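Local coordinates for membrane-bound lytic murein transglycosylase A (Burkholderia pseudomallei, PDB 6QK4), which probably cleaves the beta-1,4 linkage between N-acetylmuramic acid and N-acetylglucosamine in peptidoglycan, leaving a 1,6-anhydro ring on the muramic acid, at residues D39-A44 with S78-F83; P285-T290 with P298-V303; V316-F321 with G339-L344. One frame throughout, in Å; residues are numbered along the deposited sequence.

Contact 1: D39-A44 with S78-F83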
loop_
_atom_site.group_PDB
_atom_site.type_symbol
_atom_site.label_atom_id
_atom_site.label_comp_id
_atom_site.label_asym_id
_atom_site.label_seq_id
_atom_site.Cartn_x
_atom_site.Cartn_y
_atom_site.Cartn_z
ATOM N N ASP A 39 6.248 19.295 5.097
ATOM C CA ASP A 39 5.259 18.347 5.590
ATOM C C ASP A 39 4.334 19.045 6.594
ATOM O O ASP A 39 4.801 19.625 7.591
ATOM C CB ASP A 39 5.988 17.164 6.241
ATOM C CG ASP A 39 5.002 16.035 6.677
ATOM O OD1 ASP A 39 3.781 16.147 6.406
ATOM O OD2 ASP A 39 5.475 15.052 7.268
ATOM N N SER A 40 3.026 19.022 6.299
ATOM C CA SER A 40 2.045 19.568 7.225
ATOM C C SER A 40 2.072 18.865 8.555
ATOM O O SER A 40 1.660 19.448 9.574
ATOM C CB SER A 40 0.643 19.406 6.651
ATOM O OG SER A 40 0.282 18.010 6.562
ATOM N N LEU A 41 2.514 17.593 8.561
ATOM C CA LEU A 41 2.494 16.648 9.699
ATOM C C LEU A 41 1.090 16.167 10.036
ATOM O O LEU A 41 0.940 15.409 10.995
ATOM C CB LEU A 41 3.151 17.227 10.986
ATOM C CG LEU A 41 4.655 17.481 10.839
ATOM C CD1 LEU A 41 5.176 18.175 12.094
ATOM C CD2 LEU A 41 5.424 16.155 10.601
ATOM N N ILE A 42 0.078 16.506 9.217
ATOM C CA ILE A 42 -1.287 16.047 9.489
ATOM C C ILE A 42 -1.359 14.533 9.330
ATOM O O ILE A 42 -0.959 13.995 8.298
ATOM C CB ILE A 42 -2.305 16.699 8.560
ATOM C CG1 ILE A 42 -2.369 18.225 8.806
ATOM C CG2 ILE A 42 -3.685 16.043 8.816
ATOM C CD1 ILE A 42 -3.029 18.933 7.684
ATOM N N GLY A 43 -1.777 13.856 10.395
ATOM C CA GLY A 43 -1.755 12.398 10.452
ATOM C C GLY A 43 -0.533 11.801 11.132
ATOM O O GLY A 43 -0.572 10.635 11.565
ATOM N N ALA A 44 0.548 12.546 11.303
ATOM C CA ALA A 44 1.734 11.898 11.874
ATOM C C ALA A 44 1.549 11.430 13.329
ATOM O O ALA A 44 2.097 10.378 13.724
ATOM C CB ALA A 44 2.945 12.849 11.771
ATOM N N SER A 78 2.564 21.933 17.703
ATOM C CA SER A 78 3.076 21.225 18.855
ATOM C C SER A 78 3.698 19.895 18.461
ATOM O O SER A 78 4.679 19.462 19.080
ATOM C CB SER A 78 1.976 20.986 19.901
ATOM O OG SER A 78 1.472 22.227 20.402
ATOM N N ALA A 79 3.095 19.184 17.484
ATOM C CA ALA A 79 3.707 17.939 17.031
ATOM C C ALA A 79 5.091 18.194 16.451
ATOM O O ALA A 79 6.017 17.415 16.724
ATOM C CB ALA A 79 2.821 17.241 15.978
ATOM N N ARG A 80 5.255 19.284 15.669
ATOM C CA ARG A 80 6.580 19.593 15.114
ATOM C C ARG A 80 7.573 19.819 16.255
ATOM O O ARG A 80 8.697 19.304 16.234
ATOM C CB ARG A 80 6.528 20.832 14.207
ATOM C CG ARG A 80 7.807 21.089 13.410
ATOM C CD ARG A 80 7.612 22.224 12.433
ATOM N NE ARG A 80 6.591 21.978 11.398
ATOM C CZ ARG A 80 6.788 21.244 10.289
ATOM N NH1 ARG A 80 7.967 20.620 10.055
ATOM N NH2 ARG A 80 5.789 21.113 9.415
ATOM N N THR A 81 7.155 20.577 17.268
ATOM C CA THR A 81 8.055 20.815 18.409
ATOM C C THR A 81 8.426 19.521 19.117
ATOM O O THR A 81 9.594 19.281 19.495
ATOM C CB THR A 81 7.381 21.798 19.347
ATOM O OG1 THR A 81 7.282 23.004 18.621
ATOM C CG2 THR A 81 8.216 21.982 20.616
ATOM N N PHE A 82 7.454 18.628 19.253
ATOM C CA PHE A 82 7.741 17.341 19.851
ATOM C C PHE A 82 8.816 16.594 19.071
ATOM O O PHE A 82 9.707 15.999 19.660
ATOM C CB PHE A 82 6.437 16.515 19.912
ATOM C CG PHE A 82 6.655 15.067 20.154
ATOM C CD1 PHE A 82 6.803 14.625 21.432
ATOM C CD2 PHE A 82 6.660 14.140 19.105
ATOM C CE1 PHE A 82 6.994 13.298 21.752
ATOM C CE2 PHE A 82 6.864 12.785 19.407
ATOM C CZ PHE A 82 7.013 12.346 20.737
ATOM N N PHE A 83 8.644 16.445 17.746
ATOM C CA PHE A 83 9.622 15.641 17.012
ATOM C C PHE A 83 11.019 16.288 17.091
ATOM O O PHE A 83 12.026 15.590 17.222
ATOM C CB PHE A 83 9.158 15.474 15.550
ATOM C CG PHE A 83 8.026 14.525 15.405
ATOM C CD1 PHE A 83 8.243 13.176 15.671
ATOM C CD2 PHE A 83 6.771 14.935 14.998
ATOM C CE1 PHE A 83 7.194 12.218 15.514
ATOM C CE2 PHE A 83 5.724 13.989 14.833
ATOM C CZ PHE A 83 5.951 12.656 15.102
HETATM O O HOH W 1 2.881 21.921 9.960
#
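Leu41 and Arg80 cross at about a right angle, the leucine reaching from the 39-44 loop to the side of helix 76-86. Its CD1 methyl does the touching: it lies 3.6 Å from Arg80 CA, close to CB as well, and at the same time sits over the centre of one face of the Arg80 guanidinium, 3.9 Å above the plane. One methyl can meet both ends of the arginine because the chain, which leaves the helix with CG anti to the backbone N, bends at chi3 (-63°) and brings one face of the guanidinium against the same methyl.

The edge of that group does the polar work. Arg80 NH2 donates to Asp39 O over a short 2.6 Å, with the acceptor near the guanidinium plane and the C=O pointing almost straight at the nitrogen (172°), although the N-H itself is bent to 132°. A water, also at the edge, accepts from NH2 and donates to Ser40 O, so NH2 reaches Asp39 O directly and Ser40 O through the water. NH1 turns to Trp36 O, and Trp36 also makes a cation-pi contact with the arginine.

The Asp39 carboxylate does not meet this charge. OD2 pairs with Arg271 and accepts from Leu302 N, while OD1 takes Leu41 N at 2.9 Å from well above the carboxylate plane. Farther along, Ala44 CB approaches Phe83 CE2 obliquely at 4.3 Å, and the adjacent CZ of the same ring packs on Leu302.

Asp39 OD1 with Leu41 N forms an Asx turn, and Ser40 OG with Ile42 N, 3.1 Å apart, an ST turn. These consecutive turns lead to Gly43, the N-cap residue of helix 44-55, giving a compact helix entry tied through Arg80 to the neighbouring helix.

Contact 2: P285-T290 with P298-V303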
loop_
_atom_site.group_PDB
_atom_site.type_symbol
_atom_site.label_atom_id
_atom_site.label_comp_id
_atom_site.label_asym_id
_atom_site.label_seq_id
_atom_site.Cartn_x
_atom_site.Cartn_y
_atom_site.Cartn_z
ATOM N N PRO A 285 10.922 5.892 12.968
ATOM C CA PRO A 285 10.339 6.974 12.158
ATOM C C PRO A 285 11.350 7.402 11.102
ATOM O O PRO A 285 12.554 7.396 11.342
ATOM C CB PRO A 285 10.110 8.117 13.175
ATOM C CG PRO A 285 10.412 7.467 14.572
ATOM C CD PRO A 285 11.436 6.372 14.270
ATOM N N VAL A 286 10.857 7.773 9.915
ATOM C CA VAL A 286 11.695 8.056 8.752
ATOM C C VAL A 286 11.151 9.336 8.127
ATOM O O VAL A 286 9.948 9.427 7.849
ATOM C CB VAL A 286 11.644 6.943 7.681
ATOM C CG1 VAL A 286 12.596 7.287 6.481
ATOM C CG2 VAL A 286 12.059 5.594 8.288
ATOM N N PHE A 287 12.039 10.325 7.863
ATOM C CA PHE A 287 11.585 11.447 7.065
ATOM C C PHE A 287 11.917 11.114 5.621
ATOM O O PHE A 287 13.083 10.822 5.309
ATOM C CB PHE A 287 12.205 12.794 7.494
ATOM C CG PHE A 287 11.443 13.936 6.850
ATOM C CD1 PHE A 287 10.199 14.291 7.347
ATOM C CD2 PHE A 287 11.882 14.519 5.667
ATOM C CE1 PHE A 287 9.449 15.247 6.775
ATOM C CE2 PHE A 287 11.083 15.516 5.025
ATOM C CZ PHE A 287 9.844 15.847 5.562
ATOM N N LEU A 288 10.875 11.066 4.775
ATOM C CA LEU A 288 10.976 10.620 3.401
ATOM C C LEU A 288 10.846 11.828 2.471
ATOM O O LEU A 288 9.864 12.546 2.540
ATOM C CB LEU A 288 9.865 9.573 3.129
ATOM C CG LEU A 288 9.919 8.860 1.789
ATOM C CD1 LEU A 288 11.242 8.118 1.573
ATOM C CD2 LEU A 288 8.716 7.862 1.682
ATOM N N GLN A 289 11.821 12.000 1.580
ATOM C CA GLN A 289 11.762 13.028 0.551
ATOM C C GLN A 289 11.693 12.311 -0.783
ATOM O O GLN A 289 12.597 11.534 -1.106
ATOM C CB GLN A 289 13.010 13.896 0.644
ATOM C CG GLN A 289 13.037 14.974 -0.511
ATOM C CD GLN A 289 14.270 15.854 -0.381
ATOM O OE1 GLN A 289 15.270 15.459 0.247
ATOM N NE2 GLN A 289 14.204 17.045 -0.946
ATOM N N THR A 290 10.619 12.554 -1.542
ATOM C CA THR A 290 10.405 11.830 -2.804
ATOM C C THR A 290 9.485 12.705 -3.696
ATOM O O THR A 290 9.445 13.931 -3.521
ATOM C CB THR A 290 9.929 10.382 -2.514
ATOM O OG1 THR A 290 9.836 9.695 -3.762
ATOM C CG2 THR A 290 8.511 10.321 -1.882
ATOM N N PRO A 298 6.976 17.451 -5.526
ATOM C CA PRO A 298 7.638 16.977 -4.302
ATOM C C PRO A 298 6.677 16.424 -3.269
ATOM O O PRO A 298 5.600 16.988 -3.026
ATOM C CB PRO A 298 8.331 18.206 -3.734
ATOM C CG PRO A 298 8.547 19.087 -5.008
ATOM C CD PRO A 298 7.410 18.811 -5.916
ATOM N N LEU A 299 7.140 15.360 -2.596
ATOM C CA LEU A 299 6.394 14.671 -1.539
ATOM C C LEU A 299 7.376 14.493 -0.381
ATOM O O LEU A 299 8.331 13.716 -0.484
ATOM C CB LEU A 299 5.850 13.325 -2.040
ATOM C CG LEU A 299 5.113 12.499 -0.956
ATOM C CD1 LEU A 299 3.960 13.285 -0.416
ATOM C CD2 LEU A 299 4.572 11.300 -1.780
ATOM N N ASN A 300 7.221 15.316 0.655
ATOM C CA ASN A 300 8.090 15.279 1.823
ATOM C C ASN A 300 7.264 14.852 3.024
ATOM O O ASN A 300 6.305 15.539 3.386
ATOM C CB ASN A 300 8.680 16.676 2.073
ATOM C CG ASN A 300 9.773 17.019 1.052
ATOM O OD1 ASN A 300 10.918 16.588 1.189
ATOM N ND2 ASN A 300 9.424 17.825 0.057
ATOM N N ARG A 301 7.576 13.689 3.620
ATOM C CA ARG A 301 6.570 13.097 4.518
ATOM C C ARG A 301 7.287 12.389 5.666
ATOM O O ARG A 301 8.176 11.561 5.401
ATOM C CB ARG A 301 5.712 11.994 3.817
ATOM C CG ARG A 301 4.272 12.307 3.346
ATOM C CD ARG A 301 3.393 12.401 4.475
ATOM N NE ARG A 301 1.952 12.437 4.285
ATOM C CZ ARG A 301 1.200 13.531 4.328
ATOM N NH1 ARG A 301 1.761 14.744 4.345
ATOM N NH2 ARG A 301 -0.118 13.413 4.290
ATOM N N LEU A 302 6.908 12.692 6.911
ATOM C CA LEU A 302 7.335 11.898 8.061
ATOM C C LEU A 302 6.458 10.661 8.117
ATOM O O LEU A 302 5.232 10.767 8.190
ATOM C CB LEU A 302 7.208 12.695 9.357
ATOM C CG LEU A 302 7.640 11.914 10.627
ATOM C CD1 LEU A 302 9.121 11.493 10.640
ATOM C CD2 LEU A 302 7.310 12.768 11.828
ATOM N N VAL A 303 7.094 9.495 8.043
ATOM C CA VAL A 303 6.406 8.212 8.041
ATOM C C VAL A 303 7.053 7.323 9.111
ATOM O O VAL A 303 8.090 7.650 9.737
ATOM C CB VAL A 303 6.477 7.538 6.656
ATOM C CG1 VAL A 303 5.861 8.498 5.565
ATOM C CG2 VAL A 303 7.943 7.275 6.246
#
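Phe287 lies across the opposing strand, its CD1 3.9 Å from Leu302 CB and its CZ 3.8 Å from Asn300 CB, while Arg301 O sits over one ring face toward the rim. The ring leans over the partner strand because chi1 (-166°) sets CG anti to the backbone N. On the opposite face of the hairpin Val303 CG2 lies over the partner strand, 4.0 Å from Val286 CB and near Leu288 CB, and Thr290 CG2 lies beside Leu299 CB.

Between these layers the backbones pair in antiparallel register: Val286 with Val303, Leu288 with Arg301 and Thr290 with Leu299 each exchange two hydrogen bonds. Phe287-Leu302 and Gln289-Asn300 are the non-hydrogen-bonded pairs.

At the polar edge Gln289 and Asn300 run side by side, their amide planes 47° apart. Asn300 OD1 is buried against Gln289 CG at 3.2 Å and has no hydrogen-bond partner, whereas both amide nitrogens donate to Ala13 O.

The hairpin lies within the 3D domain: strand 285-291 also pairs with strand 336-346, strand 298-307 with strand 272-274, and Tyr320 of strand 317-324 packs against Leu288, Leu299, Arg301 and Val303.

Contact 3: V316-F321 with G339-L344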
loop_
_atom_site.group_PDB
_atom_site.type_symbol
_atom_site.label_atom_id
_atom_site.label_comp_id
_atom_site.label_asym_id
_atom_site.label_seq_id
_atom_site.Cartn_x
_atom_site.Cartn_y
_atom_site.Cartn_z
ATOM N N VAL A 316 18.248 2.276 1.314
ATOM C CA VAL A 316 17.293 3.374 1.147
ATOM C C VAL A 316 16.254 2.831 0.209
ATOM O O VAL A 316 16.382 2.922 -1.024
ATOM C CB VAL A 316 17.963 4.639 0.581
ATOM C CG1 VAL A 316 16.911 5.819 0.432
ATOM C CG2 VAL A 316 19.147 5.083 1.513
ATOM N N ARG A 317 15.215 2.240 0.776
ATOM C CA ARG A 317 14.198 1.546 -0.015
ATOM C C ARG A 317 12.910 1.573 0.799
ATOM O O ARG A 317 12.922 1.149 1.972
ATOM C CB ARG A 317 14.639 0.100 -0.244
ATOM C CG ARG A 317 13.660 -0.671 -1.116
ATOM C CD ARG A 317 13.711 -0.144 -2.603
ATOM N NE ARG A 317 12.801 -1.022 -3.409
ATOM C CZ ARG A 317 11.490 -0.832 -3.595
ATOM N NH1 ARG A 317 10.892 0.226 -3.121
ATOM N NH2 ARG A 317 10.748 -1.729 -4.256
ATOM N N ALA A 318 11.790 1.963 0.182
ATOM C CA ALA A 318 10.548 1.947 0.941
ATOM C C ALA A 318 9.373 1.617 0.021
ATOM O O ALA A 318 9.360 2.008 -1.170
ATOM C CB ALA A 318 10.346 3.293 1.638
ATOM N N ASP A 319 8.347 0.965 0.607
ATOM C CA ASP A 319 7.016 0.887 -0.014
ATOM C C ASP A 319 6.079 1.842 0.744
ATOM O O ASP A 319 5.843 1.660 1.944
ATOM C CB ASP A 319 6.473 -0.550 0.058
ATOM C CG ASP A 319 5.856 -1.038 -1.247
ATOM O OD1 ASP A 319 5.847 -0.366 -2.291
ATOM O OD2 ASP A 319 5.312 -2.172 -1.248
ATOM N N TYR A 320 5.575 2.868 0.066
ATOM C CA TYR A 320 4.746 3.897 0.711
ATOM C C TYR A 320 3.283 3.435 0.759
ATOM O O TYR A 320 2.699 3.140 -0.299
ATOM C CB TYR A 320 4.890 5.170 -0.132
ATOM C CG TYR A 320 4.281 6.433 0.376
ATOM C CD1 TYR A 320 4.908 7.160 1.384
ATOM C CD2 TYR A 320 3.127 6.915 -0.139
ATOM C CE1 TYR A 320 4.350 8.350 1.843
ATOM C CE2 TYR A 320 2.575 8.129 0.261
ATOM C CZ TYR A 320 3.191 8.833 1.268
ATOM O OH TYR A 320 2.628 10.013 1.696
ATOM N N PHE A 321 2.691 3.380 1.957
ATOM C CA PHE A 321 1.303 2.920 2.064
ATOM C C PHE A 321 0.369 4.065 1.731
ATOM O O PHE A 321 0.239 5.010 2.512
ATOM C CB PHE A 321 1.014 2.352 3.457
ATOM C CG PHE A 321 -0.387 1.885 3.618
ATOM C CD1 PHE A 321 -0.870 0.848 2.840
ATOM C CD2 PHE A 321 -1.226 2.475 4.547
ATOM C CE1 PHE A 321 -2.189 0.404 3.001
ATOM C CE2 PHE A 321 -2.516 2.056 4.728
ATOM C CZ PHE A 321 -3.007 0.969 3.969
ATOM N N GLY A 339 14.149 8.691 -4.085
ATOM C CA GLY A 339 13.905 9.166 -2.726
ATOM C C GLY A 339 15.149 9.303 -1.866
ATOM O O GLY A 339 16.213 8.748 -2.160
ATOM N N ARG A 340 14.979 10.070 -0.790
ATOM C CA ARG A 340 15.994 10.278 0.264
ATOM C C ARG A 340 15.367 10.043 1.646
ATOM O O ARG A 340 14.178 10.344 1.889
ATOM C CB ARG A 340 16.543 11.701 0.227
ATOM C CG ARG A 340 17.341 11.999 -1.028
ATOM C CD ARG A 340 18.642 11.188 -1.067
ATOM N NE ARG A 340 19.390 11.458 -2.322
ATOM C CZ ARG A 340 20.236 12.492 -2.535
ATOM N NH1 ARG A 340 20.438 13.435 -1.594
ATOM N NH2 ARG A 340 20.813 12.598 -3.763
ATOM N N MET A 341 16.172 9.555 2.579
ATOM C CA MET A 341 15.671 9.214 3.920
ATOM C C MET A 341 16.554 9.783 5.012
ATOM O O MET A 341 17.782 9.827 4.868
ATOM C CB MET A 341 15.622 7.676 4.155
ATOM C CG MET A 341 14.528 7.078 3.378
ATOM S SD MET A 341 14.700 5.261 3.752
ATOM C CE MET A 341 13.263 4.704 2.854
ATOM N N TRP A 342 15.910 10.186 6.112
ATOM C CA TRP A 342 16.545 10.379 7.412
ATOM C C TRP A 342 15.841 9.496 8.427
ATOM O O TRP A 342 14.602 9.529 8.523
ATOM C CB TRP A 342 16.421 11.846 7.882
ATOM C CG TRP A 342 17.154 12.811 6.953
ATOM C CD1 TRP A 342 18.342 13.436 7.226
ATOM C CD2 TRP A 342 16.787 13.211 5.597
ATOM N NE1 TRP A 342 18.732 14.223 6.114
ATOM C CE2 TRP A 342 17.817 14.049 5.111
ATOM C CE3 TRP A 342 15.714 12.879 4.738
ATOM C CZ2 TRP A 342 17.766 14.661 3.832
ATOM C CZ3 TRP A 342 15.695 13.446 3.413
ATOM C CH2 TRP A 342 16.722 14.339 3.001
ATOM N N LEU A 343 16.614 8.731 9.212
ATOM C CA LEU A 343 16.041 7.931 10.295
ATOM C C LEU A 343 16.048 8.750 11.579
ATOM O O LEU A 343 17.036 9.431 11.884
ATOM C CB LEU A 343 16.863 6.659 10.495
ATOM C CG LEU A 343 17.092 5.733 9.305
ATOM C CD1 LEU A 343 17.500 4.330 9.778
ATOM C CD2 LEU A 343 15.892 5.551 8.455
ATOM N N LEU A 344 14.953 8.731 12.305
ATOM C CA LEU A 344 14.904 9.415 13.591
ATOM C C LEU A 344 15.221 8.419 14.710
ATOM O O LEU A 344 14.706 7.308 14.709
ATOM C CB LEU A 344 13.520 9.992 13.869
ATOM C CG LEU A 344 13.089 11.260 13.103
ATOM C CD1 LEU A 344 13.059 11.057 11.664
ATOM C CD2 LEU A 344 11.754 11.644 13.584
#
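Gly339 and Met341 of strand 336-346 face Val316 and Ala318 of segment 316-321, within the 3D domain, whose family belongs to the double-psi beta-barrel clan. The two segments are not hydrogen-bonded neighbours: their closest CA atoms, those of Val316 and Met341, stand 6.7 Å apart, and the contact is made by side chains in the interior, consistent with two non-adjacent strands of a barrel meeting through its interior.

Gly339 comes first. Having no side chain, it offers its carbonyl, and Val316 CG1 lies 4.0 Å from Gly339 O. Arg340, next in the strand, turns its CB away from Val316 and carries its guanidinium to other partners, with a salt bridge to Asp100 and a hydrogen bond to Gln19.

Met341 then points back inward and provides most of the contact. Its CG stands anti to the carbonyl carbon (chi1 -72°), and beyond it the chain is fully extended (chi2 178°, chi3 176°), a straight rod that passes Val316 in the opposite direction. Val316 CG1, anti to its own backbone N, meets this rod near its base, 4.0 Å from both Met341 CG and Met341 SD. Because the rod stays straight, its methyl end travels on past the valine to the following residues of the other strand. On another side Met341 also packs on Val286.

Beyond Met341 the strand leaves this partner: Trp342 packs on Gln289 and Pro34, Leu343 on Val286 and Phe92, and Leu344 on Leu302 and Phe87. The sulfur-bound methyl marks the far limit of the contact, with Met341 CE 3.7 Å from Arg317 O and pressed against Ala318 CB at 3.5 Å, tighter than usual for two carbons.

How the contacts relate
All three contacts are largely buried, but contact 1 lies farthest out, its centre about 22 Å from the centre of the chain, against about 15 and 14 Å for the centres of contacts 2 and 3. Contacts 2 and 3 share the 3D domain, with centres about 7 Å apart; backbone hydrogen bonds between Phe287 and Trp342 and between Gln289 and Arg340 join strands 285-291 and 336-346. Their chemistry differs: contact 2 is a backbone ladder with side chains on both faces, contact 3 purely van der Waals. Contact 1 combines a leucine methyl with an arginine that grips loop carbonyls directly and through a water; its Asp39 carboxylate and Phe83 ring border strand 298-307. Contacts 1 and 3 do not touch.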